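Local coordinates for protein cyclopropane-fatty-acyl-phospholipid synthase 1 (Mycobacterium tuberculosis, PDB 1KPH) that catalyses cyclopropane-ring formation at the distal double bond of alpha mycolic acids, using S-adenosyl-L-methionine as the methylene donor, at residues 137-140 against 141-144; 21-24 against 25-28; 205-208 against 209-212. One frame throughout, in Å; residues are numbered along the deposited sequence.

Contact 1: residues 137-140 against 141-144; sequences GAFE and HFGH. With SAH (S-adenosyl-L-homocysteine), chain F; 10A (didecyl-dimethyl-ammonium), chain G.
Phe142 lays one ring face over the backbone of Phe139, three residues earlier in the same turn: Phe139 CA stands 3.7 Å from the centroid of the Phe142 ring, 9° off its normal, a CH-pi contact. With CG of Phe142 anti to its own carbonyl carbon (chi1 -61°), the ring folds back over the turn. Its CD2 also meets Phe139 CD1 at 3.4 Å, the two ring planes inclined at 66°. Phe142 N donates to Phe139 O at 2.8 Å, and a water bridges that same oxygen to Gly143 N, so a buried carbonyl has two donors.

This loop follows strand 132-136 of the Rossmann-like methyltransferase sheet and touches both ligands. The edge of the Phe142 ring faces the adenine of S-adenosyl-L-homocysteine, its CE1 lying 3.7 Å from ligand C5. The small Ala138 lets its CB approach the ribose O4' to 3.2 Å. Gly137, at positive phi, leaves room where a side chain would strike the didecyl-dimethyl-ammonium methyl C12. His141 meets both ligands, CB by the adenine N7 and NE2, bonded to the Tyr16 hydroxyl, by lipid C8. Glu140 CB packs 3.5 Å from alkyl C7, while its OE2 accepts from Ile169 N and its side chain borders a bound carbonate.

Gly137 O, 3.3 Å from methyl C12, and the more distant Glu140 carboxylate would probably stabilise positive charge here, consistent with a cationic intermediate during methylene transfer.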
ATOM      1  N   GLY A 137       1.735  -0.945  -0.611  1.00 14.80           N
ATOM      2  CA  GLY A 137       0.697  -0.489  -1.517  1.00 14.98           C
ATOM      3  C   GLY A 137       0.867   0.889  -2.120  1.00 14.39           C
ATOM      4  O   GLY A 137      -0.122   1.534  -2.459  1.00 16.89           O
ATOM      5  N   ALA A 138       2.105   1.354  -2.255  1.00 15.57           N
ATOM      6  CA  ALA A 138       2.355   2.665  -2.851  1.00 16.66           C
ATOM      7  C   ALA A 138       2.986   2.472  -4.230  1.00 17.41           C
ATOM      8  O   ALA A 138       2.774   3.267  -5.150  1.00 17.17           O
ATOM      9  CB  ALA A 138       3.281   3.485  -1.959  1.00 16.11           C
ATOM     10  N   PHE A 139       3.754   1.397  -4.355  1.00 16.51           N
ATOM     11  CA  PHE A 139       4.436   1.056  -5.595  1.00 18.52           C
ATOM     12  C   PHE A 139       3.496   1.131  -6.800  1.00 18.03           C
ATOM     13  O   PHE A 139       3.844   1.693  -7.838  1.00 19.86           O
ATOM     14  CB  PHE A 139       5.021  -0.356  -5.477  1.00 17.38           C
ATOM     15  CG  PHE A 139       6.170  -0.624  -6.411  1.00 19.29           C
ATOM     16  CD1 PHE A 139       7.365   0.080  -6.283  1.00 18.09           C
ATOM     17  CD2 PHE A 139       6.067  -1.594  -7.403  1.00 19.09           C
ATOM     18  CE1 PHE A 139       8.443  -0.178  -7.127  1.00 20.29           C
ATOM     19  CE2 PHE A 139       7.140  -1.862  -8.254  1.00 22.73           C
ATOM     20  CZ  PHE A 139       8.333  -1.150  -8.113  1.00 19.41           C
ATOM     21  N   GLU A 140       2.305   0.562  -6.652  1.00 17.74           N
ATOM     22  CA  GLU A 140       1.316   0.543  -7.725  1.00 19.30           C
ATOM     23  C   GLU A 140       0.983   1.926  -8.294  1.00 20.65           C
ATOM     24  O   GLU A 140       0.332   2.036  -9.337  1.00 19.95           O
ATOM     25  CB  GLU A 140       0.034  -0.139  -7.235  1.00 18.52           C
ATOM     26  CG  GLU A 140       0.259  -1.555  -6.694  1.00 18.02           C
ATOM     27  CD  GLU A 140       0.583  -1.588  -5.206  1.00 20.58           C
ATOM     28  OE1 GLU A 140       1.311  -0.692  -4.719  1.00 19.27           O
ATOM     29  OE2 GLU A 140       0.117  -2.524  -4.519  1.00 17.79           O
ATOM     30  N   HIS A 141       1.433   2.976  -7.613  1.00 20.86           N
ATOM     31  CA  HIS A 141       1.177   4.346  -8.056  1.00 21.67           C
ATOM     32  C   HIS A 141       2.392   4.987  -8.724  1.00 22.57           C
ATOM     33  O   HIS A 141       2.276   6.046  -9.344  1.00 23.17           O
ATOM     34  CB  HIS A 141       0.769   5.217  -6.864  1.00 20.95           C
ATOM     35  CG  HIS A 141      -0.631   4.989  -6.390  1.00 19.93           C
ATOM     36  ND1 HIS A 141      -1.735   5.360  -7.126  1.00 20.22           N
ATOM     37  CD2 HIS A 141      -1.109   4.439  -5.248  1.00 19.65           C
ATOM     38  CE1 HIS A 141      -2.832   5.052  -6.458  1.00 20.66           C
ATOM     39  NE2 HIS A 141      -2.480   4.492  -5.315  1.00 18.27           N
ATOM     40  N   PHE A 142       3.550   4.348  -8.593  1.00 21.88           N
ATOM     41  CA  PHE A 142       4.788   4.883  -9.151  1.00 24.44           C
ATOM     42  C   PHE A 142       4.850   4.868 -10.678  1.00 26.75           C
ATOM     43  O   PHE A 142       5.312   5.832 -11.293  1.00 27.99           O
ATOM     44  CB  PHE A 142       6.001   4.114  -8.598  1.00 21.23           C
ATOM     45  CG  PHE A 142       6.157   4.189  -7.094  1.00 20.86           C
ATOM     46  CD1 PHE A 142       5.299   4.962  -6.314  1.00 20.57           C
ATOM     47  CD2 PHE A 142       7.180   3.489  -6.463  1.00 19.89           C
ATOM     48  CE1 PHE A 142       5.461   5.038  -4.929  1.00 20.52           C
ATOM     49  CE2 PHE A 142       7.350   3.557  -5.080  1.00 20.53           C
ATOM     50  CZ  PHE A 142       6.489   4.334  -4.314  1.00 19.15           C
ATOM     51  N   GLY A 143       4.387   3.776 -11.281  1.00 28.47           N
ATOM     52  CA  GLY A 143       4.433   3.650 -12.726  1.00 29.34           C
ATOM     53  C   GLY A 143       5.713   2.933 -13.126  1.00 30.33           C
ATOM     54  O   GLY A 143       6.778   3.217 -12.575  1.00 30.61           O
ATOM     55  N   HIS A 144       5.614   1.999 -14.072  1.00 30.19           N
ATOM     56  CA  HIS A 144       6.778   1.241 -14.538  1.00 30.80           C
ATOM     57  C   HIS A 144       7.962   2.151 -14.871  1.00 31.26           C
ATOM     58  O   HIS A 144       9.119   1.792 -14.647  1.00 29.55           O
ATOM     59  CB  HIS A 144       6.428   0.433 -15.796  1.00 31.69           C
ATOM     60  CG  HIS A 144       5.456  -0.683 -15.563  1.00 34.12           C
ATOM     61  ND1 HIS A 144       5.094  -1.569 -16.557  1.00 34.08           N
ATOM     62  CD2 HIS A 144       4.775  -1.064 -14.456  1.00 33.96           C
ATOM     63  CE1 HIS A 144       4.234  -2.447 -16.071  1.00 34.59           C
ATOM     64  NE2 HIS A 144       4.023  -2.162 -14.799  1.00 33.42           N
TER
HETATM   65  N   SAH F1900       0.806   2.292   3.114  1.00 14.24           N
HETATM   66  CA  SAH F1900      -0.522   2.687   3.583  1.00 15.47           C
HETATM   67  CB  SAH F1900      -1.324   3.401   2.474  1.00 16.21           C
HETATM   68  CG  SAH F1900      -1.402   2.744   1.077  1.00 17.98           C
HETATM   69  C   SAH F1900      -1.318   1.469   4.084  1.00 15.03           C
HETATM   70  OXT SAH F1900      -2.393   1.665   4.678  1.00 16.36           O
HETATM   71  C5' SAH F1900      -1.101   4.353  -1.208  1.00 19.73           C
HETATM   72  C4' SAH F1900      -0.256   5.409  -0.508  1.00 20.50           C
HETATM   73  O4' SAH F1900       1.009   5.662  -1.178  1.00 23.41           O
HETATM   74  C3' SAH F1900      -0.961   6.759  -0.392  1.00 21.55           C
HETATM   75  O3' SAH F1900      -0.758   7.282   0.947  1.00 21.00           O
HETATM   76  C2' SAH F1900      -0.286   7.603  -1.445  1.00 21.34           C
HETATM   77  O2' SAH F1900      -0.376   9.001  -1.163  1.00 19.57           O
HETATM   78  C1' SAH F1900       1.113   7.087  -1.420  1.00 22.11           C
HETATM   79  N9  SAH F1900       1.865   7.364  -2.647  1.00 22.41           N
HETATM   80  C8  SAH F1900       1.559   7.135  -3.953  1.00 24.07           C
HETATM   81  N7  SAH F1900       2.440   7.490  -4.835  1.00 24.85           N
HETATM   82  C5  SAH F1900       3.453   8.014  -4.033  1.00 25.34           C
HETATM   83  C6  SAH F1900       4.837   8.639  -4.325  1.00 26.25           C
HETATM   84  N6  SAH F1900       5.329   8.782  -5.566  1.00 25.78           N
HETATM   85  N1  SAH F1900       5.568   9.053  -3.238  1.00 27.41           N
HETATM   86  C2  SAH F1900       5.058   8.899  -1.986  1.00 25.81           C
HETATM   87  N3  SAH F1900       3.869   8.370  -1.609  1.00 24.31           N
HETATM   88  C4  SAH F1900       3.113   7.945  -2.692  1.00 25.13           C
HETATM   89  C1  10A G1901      -3.753  -2.866 -14.180  1.00 36.09           C
HETATM   90  C2  10A G1901      -3.811  -1.478 -13.532  1.00 34.27           C
HETATM   91  C3  10A G1901      -3.650  -1.600 -12.013  1.00 33.88           C
HETATM   92  C4  10A G1901      -3.709  -0.281 -11.228  1.00 32.24           C
HETATM   93  C5  10A G1901      -3.535  -0.631  -9.743  1.00 30.66           C
HETATM   94  C6  10A G1901      -3.631   0.550  -8.764  1.00 28.05           C
HETATM   95  C7  10A G1901      -3.473  -0.079  -7.371  1.00 29.24           C
HETATM   96  C8  10A G1901      -3.693   0.879  -6.197  1.00 26.89           C
HETATM   97  C9  10A G1901      -3.566   0.065  -4.891  1.00 26.68           C
HETATM   98  C10 10A G1901      -3.985   0.917  -3.693  1.00 23.43           C
HETATM   99  N1  10A G1901      -4.182   0.324  -2.288  1.00 21.58           N
HETATM  100  C11 10A G1901      -4.689   1.460  -1.422  1.00 21.38           C
HETATM  101  C12 10A G1901      -2.873  -0.124  -1.689  1.00 19.95           C
HETATM  102  C13 10A G1901      -5.129  -0.881  -2.174  1.00 21.33           C
HETATM  103  C14 10A G1901      -6.608  -0.843  -2.673  1.00 21.43           C
HETATM  104  C15 10A G1901      -7.321  -2.208  -2.824  1.00 20.82           C
HETATM  105  C16 10A G1901      -6.769  -3.239  -3.837  1.00 22.18           C
HETATM  106  C17 10A G1901      -6.871  -2.779  -5.304  1.00 25.36           C
HETATM  107  C18 10A G1901      -6.348  -3.825  -6.298  1.00 26.41           C
HETATM  108  C19 10A G1901      -6.489  -3.311  -7.738  1.00 28.56           C
HETATM  109  C20 10A G1901      -6.008  -4.395  -8.716  1.00 31.07           C
HETATM  110  C21 10A G1901      -6.166  -3.948 -10.171  1.00 32.57           C
HETATM  111  C22 10A G1901      -5.694  -5.082 -11.082  1.00 34.49           C
HETATM  112  O   HOH W   1       3.186   1.026 -10.691  1.00 23.68           O

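Contact 2: residues 21-24 against 25-28; sequences DFFR and LFLD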
ATOM      1  N   ASP A  21     -13.770  10.808   5.781  1.00 26.45           N
ATOM      2  CA  ASP A  21     -15.052  10.349   6.290  1.00 26.03           C
ATOM      3  C   ASP A  21     -15.593   9.205   5.445  1.00 23.97           C
ATOM      4  O   ASP A  21     -16.217   8.286   5.972  1.00 22.16           O
ATOM      5  CB  ASP A  21     -16.051  11.508   6.303  1.00 30.40           C
ATOM      6  CG  ASP A  21     -15.584  12.668   7.161  1.00 34.98           C
ATOM      7  OD1 ASP A  21     -15.569  12.522   8.404  1.00 37.00           O
ATOM      8  OD2 ASP A  21     -15.226  13.724   6.593  1.00 37.30           O
ATOM      9  N   PHE A  22     -15.353   9.258   4.137  1.00 22.54           N
ATOM     10  CA  PHE A  22     -15.829   8.207   3.236  1.00 21.42           C
ATOM     11  C   PHE A  22     -15.036   6.909   3.391  1.00 20.47           C
ATOM     12  O   PHE A  22     -15.609   5.827   3.495  1.00 18.68           O
ATOM     13  CB  PHE A  22     -15.752   8.658   1.773  1.00 23.27           C
ATOM     14  CG  PHE A  22     -16.311   7.648   0.805  1.00 22.94           C
ATOM     15  CD1 PHE A  22     -17.682   7.527   0.622  1.00 24.12           C
ATOM     16  CD2 PHE A  22     -15.464   6.785   0.113  1.00 24.71           C
ATOM     17  CE1 PHE A  22     -18.207   6.560  -0.236  1.00 24.30           C
ATOM     18  CE2 PHE A  22     -15.979   5.814  -0.748  1.00 23.44           C
ATOM     19  CZ  PHE A  22     -17.352   5.703  -0.920  1.00 23.15           C
ATOM     20  N   PHE A  23     -13.712   7.013   3.393  1.00 21.58           N
ATOM     21  CA  PHE A  23     -12.887   5.825   3.538  1.00 21.55           C
ATOM     22  C   PHE A  23     -13.149   5.155   4.871  1.00 21.79           C
ATOM     23  O   PHE A  23     -13.106   3.932   4.974  1.00 22.57           O
ATOM     24  CB  PHE A  23     -11.406   6.176   3.400  1.00 21.72           C
ATOM     25  CG  PHE A  23     -11.000   6.501   1.996  1.00 22.58           C
ATOM     26  CD1 PHE A  23     -10.804   7.820   1.598  1.00 20.39           C
ATOM     27  CD2 PHE A  23     -10.842   5.484   1.057  1.00 21.85           C
ATOM     28  CE1 PHE A  23     -10.455   8.121   0.287  1.00 23.75           C
ATOM     29  CE2 PHE A  23     -10.494   5.773  -0.257  1.00 22.52           C
ATOM     30  CZ  PHE A  23     -10.301   7.095  -0.644  1.00 23.15           C
ATOM     31  N   ARG A  24     -13.442   5.965   5.883  1.00 21.78           N
ATOM     32  CA  ARG A  24     -13.726   5.452   7.213  1.00 22.33           C
ATOM     33  C   ARG A  24     -14.942   4.543   7.225  1.00 21.68           C
ATOM     34  O   ARG A  24     -15.130   3.786   8.174  1.00 21.33           O
ATOM     35  CB  ARG A  24     -13.945   6.603   8.199  1.00 24.51           C
ATOM     36  CG  ARG A  24     -12.665   7.161   8.789  1.00 28.67           C
ATOM     37  CD  ARG A  24     -12.953   8.264   9.794  1.00 29.73           C
ATOM     38  NE  ARG A  24     -11.784   8.542  10.616  1.00 35.65           N
ATOM     39  CZ  ARG A  24     -11.384   7.781  11.631  1.00 35.34           C
ATOM     40  NH1 ARG A  24     -12.066   6.693  11.966  1.00 36.74           N
ATOM     41  NH2 ARG A  24     -10.289   8.100  12.302  1.00 37.85           N
ATOM     42  N   LEU A  25     -15.768   4.617   6.182  1.00 21.03           N
ATOM     43  CA  LEU A  25     -16.956   3.765   6.116  1.00 19.31           C
ATOM     44  C   LEU A  25     -16.620   2.316   5.811  1.00 19.72           C
ATOM     45  O   LEU A  25     -17.434   1.427   6.059  1.00 18.99           O
ATOM     46  CB  LEU A  25     -17.958   4.252   5.058  1.00 21.20           C
ATOM     47  CG  LEU A  25     -18.828   5.496   5.285  1.00 22.52           C
ATOM     48  CD1 LEU A  25     -19.269   5.590   6.734  1.00 22.39           C
ATOM     49  CD2 LEU A  25     -18.061   6.717   4.914  1.00 23.11           C
ATOM     50  N   PHE A  26     -15.434   2.055   5.266  1.00 19.12           N
ATOM     51  CA  PHE A  26     -15.105   0.669   4.974  1.00 17.39           C
ATOM     52  C   PHE A  26     -13.767   0.147   5.488  1.00 14.68           C
ATOM     53  O   PHE A  26     -13.600  -1.059   5.618  1.00 15.85           O
ATOM     54  CB  PHE A  26     -15.274   0.382   3.469  1.00 16.06           C
ATOM     55  CG  PHE A  26     -14.261   1.049   2.580  1.00 16.51           C
ATOM     56  CD1 PHE A  26     -13.022   0.454   2.339  1.00 16.97           C
ATOM     57  CD2 PHE A  26     -14.568   2.240   1.927  1.00 16.72           C
ATOM     58  CE1 PHE A  26     -12.106   1.037   1.452  1.00 14.85           C
ATOM     59  CE2 PHE A  26     -13.660   2.828   1.039  1.00 16.59           C
ATOM     60  CZ  PHE A  26     -12.429   2.224   0.802  1.00 14.58           C
ATOM     61  N   LEU A  27     -12.830   1.038   5.802  1.00 17.10           N
ATOM     62  CA  LEU A  27     -11.526   0.611   6.329  1.00 15.82           C
ATOM     63  C   LEU A  27     -11.617   0.355   7.831  1.00 17.25           C
ATOM     64  O   LEU A  27     -12.539   0.832   8.491  1.00 15.28           O
ATOM     65  CB  LEU A  27     -10.466   1.686   6.091  1.00 16.07           C
ATOM     66  CG  LEU A  27     -10.151   2.064   4.644  1.00 14.61           C
ATOM     67  CD1 LEU A  27      -9.061   3.129   4.637  1.00 15.78           C
ATOM     68  CD2 LEU A  27      -9.712   0.826   3.873  1.00 15.24           C
ATOM     69  N   ASP A  28     -10.658  -0.387   8.376  1.00 16.99           N
ATOM     70  CA  ASP A  28     -10.671  -0.650   9.808  1.00 16.57           C
ATOM     71  C   ASP A  28     -10.248   0.642  10.506  1.00 16.10           C
ATOM     72  O   ASP A  28      -9.731   1.567   9.867  1.00 16.02           O
ATOM     73  CB  ASP A  28      -9.709  -1.793  10.173  1.00 17.28           C
ATOM     74  CG  ASP A  28      -8.257  -1.354  10.194  1.00 18.73           C
ATOM     75  OD1 ASP A  28      -7.648  -1.231   9.107  1.00 17.70           O
ATOM     76  OD2 ASP A  28      -7.732  -1.118  11.305  1.00 15.87           O
TER
HETATM   77  O   HOH W   2     -15.279   0.738   8.273  1.00 20.20           O
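Phe23 O is gripped by two backbone N-H groups, Phe26 N and Leu27 N, each 3.0 Å away. The Leu27 donor comes in nearly along the C=O axis (C=O...N 168°), whereas that of Phe26 lies well above the carbonyl plane. This bifurcated acceptor belongs to the turn that carries the chain out of helix 20-23, part of the N-terminal region beside the cofactor pocket of this methyltransferase. One residue earlier the same three-residue spacing appears, Leu25 N donating to Phe22 O at 3.0 Å.

The side chains make a small aromatic cluster. Phe23 and Phe26 lie side by side and point the same way, yet their planes are inclined at 58°. Phe26 CZ touches the edge of the Phe23 ring, 3.6 Å from CD2, and one face of the Phe26 ring sits over Phe23 O, offset toward the rim. The Phe26 torsion explains this: CG stands between the backbone N and the carbonyl carbon (chi1 70°), which folds the ring back toward the preceding turn. Phe22 reaches the same ring from another direction, CE2 to CE2 at 4.2 Å. Large flat side chains suit these buried places because each has a second partner: Phe22 meets Tyr262 edge-to-face and packs on Ala250 of helix 247-253, and Phe26 packs on Leu243 of helix 229-245.

Leu27 supplies a branched aliphatic group where the chain straightens, its CD1 resting 4.0 Å from Phe23 CB. It also touches Tyr33 and Trp75, assigned by similarity to S-adenosyl-L-methionine binding, and Phe23 meets both of these rings. Arg24, by contrast, extends its charged chain into an exposed position. A water donates to Arg24 O at 3.1 Å and to Leu27 O at 2.8 Å, bridging the two carbonyls.

Contact 3: residues 205-208 against 209-212; sequences LPSI and PMVQ. With 10A (didecyl-dimethyl-ammonium), chain G.
Ser207 turns OG between its backbone N and carbonyl carbon (chi1 72°), which brings the hydroxyl oxygen within 3.1 Å of Met210 N, which donates to it. Met210, with CG opposite its own N (chi1 -161°), runs its chain back along the preceding loop and bends at chi3, leaving CE 4.0 Å from the same Ser207 OG. The flexible thioether chain follows the loop, Met210 SD lying 4.4 Å from Pro206 CB.

Ser207 is the N-cap of helix 208-217, and its OG makes the capping bond to a first-turn amide that lacks the usual carbonyl four residues back within the helix, and whose bond to Ser207 O is weak. Serine suits the position because its short hydroxyl reaches back to that amide. Behind the cap, Val211 N donates to Ser207 O at 3.2 Å, and Gln212 N to Ile208 O at 2.9 Å in a nearly straight bond (N-H...O 171°). Pro209 fits this first turn, where its missing N-H costs no helical bond.

Pro206 and Val211 lie side by side, CB to CG2 4.0 Å, forming an apolar patch that also receives Phe139. At the loop's other end Leu205 leaves the turn for the lipid pocket, where CD1 touches the didecyl-dimethyl-ammonium terminal carbon C22 at 3.4 Å.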
ATOM      1  N   LEU A 205       0.238  -1.997 -12.546  1.00 24.63           N
ATOM      2  CA  LEU A 205       0.725  -3.139 -11.783  1.00 24.58           C
ATOM      3  C   LEU A 205       2.022  -3.709 -12.313  1.00 24.51           C
ATOM      4  O   LEU A 205       2.186  -3.918 -13.515  1.00 23.92           O
ATOM      5  CB  LEU A 205      -0.303  -4.269 -11.752  1.00 25.19           C
ATOM      6  CG  LEU A 205      -1.571  -4.103 -10.921  1.00 26.08           C
ATOM      7  CD1 LEU A 205      -2.306  -5.425 -10.908  1.00 24.70           C
ATOM      8  CD2 LEU A 205      -1.226  -3.675  -9.501  1.00 25.71           C
ATOM      9  N   PRO A 206       2.968  -3.979 -11.411  1.00 23.14           N
ATOM     10  CA  PRO A 206       4.258  -4.541 -11.799  1.00 23.50           C
ATOM     11  C   PRO A 206       4.160  -6.060 -11.739  1.00 23.19           C
ATOM     12  O   PRO A 206       3.389  -6.604 -10.948  1.00 25.57           O
ATOM     13  CB  PRO A 206       5.188  -4.003 -10.726  1.00 23.60           C
ATOM     14  CG  PRO A 206       4.317  -4.114  -9.504  1.00 23.08           C
ATOM     15  CD  PRO A 206       2.978  -3.578  -9.992  1.00 22.97           C
ATOM     16  N   SER A 207       4.921  -6.739 -12.584  1.00 22.24           N
ATOM     17  CA  SER A 207       4.940  -8.193 -12.568  1.00 21.71           C
ATOM     18  C   SER A 207       6.025  -8.507 -11.548  1.00 20.71           C
ATOM     19  O   SER A 207       6.827  -7.633 -11.215  1.00 20.05           O
ATOM     20  CB  SER A 207       5.357  -8.744 -13.930  1.00 21.61           C
ATOM     21  OG  SER A 207       6.738  -8.512 -14.149  1.00 20.95           O
ATOM     22  N   ILE A 208       6.057  -9.737 -11.046  1.00 19.76           N
ATOM     23  CA  ILE A 208       7.072 -10.113 -10.072  1.00 19.39           C
ATOM     24  C   ILE A 208       8.471  -9.983 -10.688  1.00 20.06           C
ATOM     25  O   ILE A 208       9.376  -9.409 -10.079  1.00 19.40           O
ATOM     26  CB  ILE A 208       6.837 -11.557  -9.555  1.00 18.07           C
ATOM     27  CG1 ILE A 208       5.570 -11.583  -8.682  1.00 19.49           C
ATOM     28  CG2 ILE A 208       8.051 -12.047  -8.773  1.00 18.44           C
ATOM     29  CD1 ILE A 208       5.186 -12.962  -8.151  1.00 20.16           C
ATOM     30  N   PRO A 209       8.669 -10.514 -11.904  1.00 19.35           N
ATOM     31  CA  PRO A 209       9.997 -10.397 -12.514  1.00 20.71           C
ATOM     32  C   PRO A 209      10.431  -8.942 -12.653  1.00 20.26           C
ATOM     33  O   PRO A 209      11.616  -8.632 -12.575  1.00 20.23           O
ATOM     34  CB  PRO A 209       9.815 -11.077 -13.867  1.00 20.20           C
ATOM     35  CG  PRO A 209       8.807 -12.145 -13.558  1.00 21.83           C
ATOM     36  CD  PRO A 209       7.801 -11.391 -12.710  1.00 21.20           C
ATOM     37  N   MET A 210       9.469  -8.048 -12.856  1.00 20.83           N
ATOM     38  CA  MET A 210       9.789  -6.636 -13.007  1.00 23.36           C
ATOM     39  C   MET A 210      10.345  -6.064 -11.704  1.00 23.36           C
ATOM     40  O   MET A 210      11.268  -5.247 -11.721  1.00 23.82           O
ATOM     41  CB  MET A 210       8.547  -5.856 -13.437  1.00 27.11           C
ATOM     42  CG  MET A 210       8.855  -4.503 -14.050  1.00 33.37           C
ATOM     43  SD  MET A 210       7.358  -3.636 -14.543  1.00 42.21           S
ATOM     44  CE  MET A 210       6.602  -4.844 -15.657  1.00 40.58           C
ATOM     45  N   VAL A 211       9.787  -6.493 -10.573  1.00 23.66           N
ATOM     46  CA  VAL A 211      10.253  -6.021  -9.270  1.00 21.53           C
ATOM     47  C   VAL A 211      11.629  -6.619  -8.996  1.00 21.58           C
ATOM     48  O   VAL A 211      12.538  -5.931  -8.532  1.00 20.57           O
ATOM     49  CB  VAL A 211       9.284  -6.439  -8.137  1.00 21.50           C
ATOM     50  CG1 VAL A 211       9.863  -6.059  -6.780  1.00 18.88           C
ATOM     51  CG2 VAL A 211       7.939  -5.774  -8.344  1.00 20.14           C
ATOM     52  N   GLN A 212      11.772  -7.906  -9.288  1.00 22.00           N
ATOM     53  CA  GLN A 212      13.038  -8.603  -9.095  1.00 22.83           C
ATOM     54  C   GLN A 212      14.151  -7.948  -9.932  1.00 23.48           C
ATOM     55  O   GLN A 212      15.297  -7.846  -9.491  1.00 23.01           O
ATOM     56  CB  GLN A 212      12.876 -10.073  -9.496  1.00 24.33           C
ATOM     57  CG  GLN A 212      11.981 -10.870  -8.559  1.00 24.28           C
ATOM     58  CD  GLN A 212      12.743 -11.437  -7.381  1.00 25.35           C
ATOM     59  OE1 GLN A 212      13.724 -10.852  -6.925  1.00 26.68           O
ATOM     60  NE2 GLN A 212      12.290 -12.579  -6.874  1.00 25.93           N
TER
HETATM   61  C1  10A G1901      -3.753  -2.866 -14.180  1.00 36.09           C
HETATM   62  C2  10A G1901      -3.811  -1.478 -13.532  1.00 34.27           C
HETATM   63  C3  10A G1901      -3.650  -1.600 -12.013  1.00 33.88           C
HETATM   64  C4  10A G1901      -3.709  -0.281 -11.228  1.00 32.24           C
HETATM   65  C5  10A G1901      -3.535  -0.631  -9.743  1.00 30.66           C
HETATM   66  C6  10A G1901      -3.631   0.550  -8.764  1.00 28.05           C
HETATM   67  C7  10A G1901      -3.473  -0.079  -7.371  1.00 29.24           C
HETATM   68  C8  10A G1901      -3.693   0.879  -6.197  1.00 26.89           C
HETATM   69  C9  10A G1901      -3.566   0.065  -4.891  1.00 26.68           C
HETATM   70  C10 10A G1901      -3.985   0.917  -3.693  1.00 23.43           C
HETATM   71  N1  10A G1901      -4.182   0.324  -2.288  1.00 21.58           N
HETATM   72  C11 10A G1901      -4.689   1.460  -1.422  1.00 21.38           C
HETATM   73  C12 10A G1901      -2.873  -0.124  -1.689  1.00 19.95           C
HETATM   74  C13 10A G1901      -5.129  -0.881  -2.174  1.00 21.33           C
HETATM   75  C14 10A G1901      -6.608  -0.843  -2.673  1.00 21.43           C
HETATM   76  C15 10A G1901      -7.321  -2.208  -2.824  1.00 20.82           C
HETATM   77  C16 10A G1901      -6.769  -3.239  -3.837  1.00 22.18           C
HETATM   78  C17 10A G1901      -6.871  -2.779  -5.304  1.00 25.36           C
HETATM   79  C18 10A G1901      -6.348  -3.825  -6.298  1.00 26.41           C
HETATM   80  C19 10A G1901      -6.489  -3.311  -7.738  1.00 28.56           C
HETATM   81  C20 10A G1901      -6.008  -4.395  -8.716  1.00 31.07           C
HETATM   82  C21 10A G1901      -6.166  -3.948 -10.171  1.00 32.57           C
HETATM   83  C22 10A G1901      -5.694  -5.082 -11.082  1.00 34.49           C

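Along the chain contact 2 comes first, then contact 1, then contact 3. Contact 1 occupies the loop between strand 132-136 and helix 147-157, and its centre lies about 11 Å from that of contact 3 at the start of helix 208-217. These two touch: His144 probably bonds to Leu205 O, and Phe139 packs on Pro206. Contact 2, at helix 20-23 and the turn after it, stands apart, its centre about 22 Å from that of contact 1 and about 30 Å from that of contact 3, on the opposite side of the chain's centre from the latter. Contact 1 touches both ligands, contact 3 reaches the lipid analogue through Leu205, and contact 2 adjoins residues assigned by similarity to the cofactor.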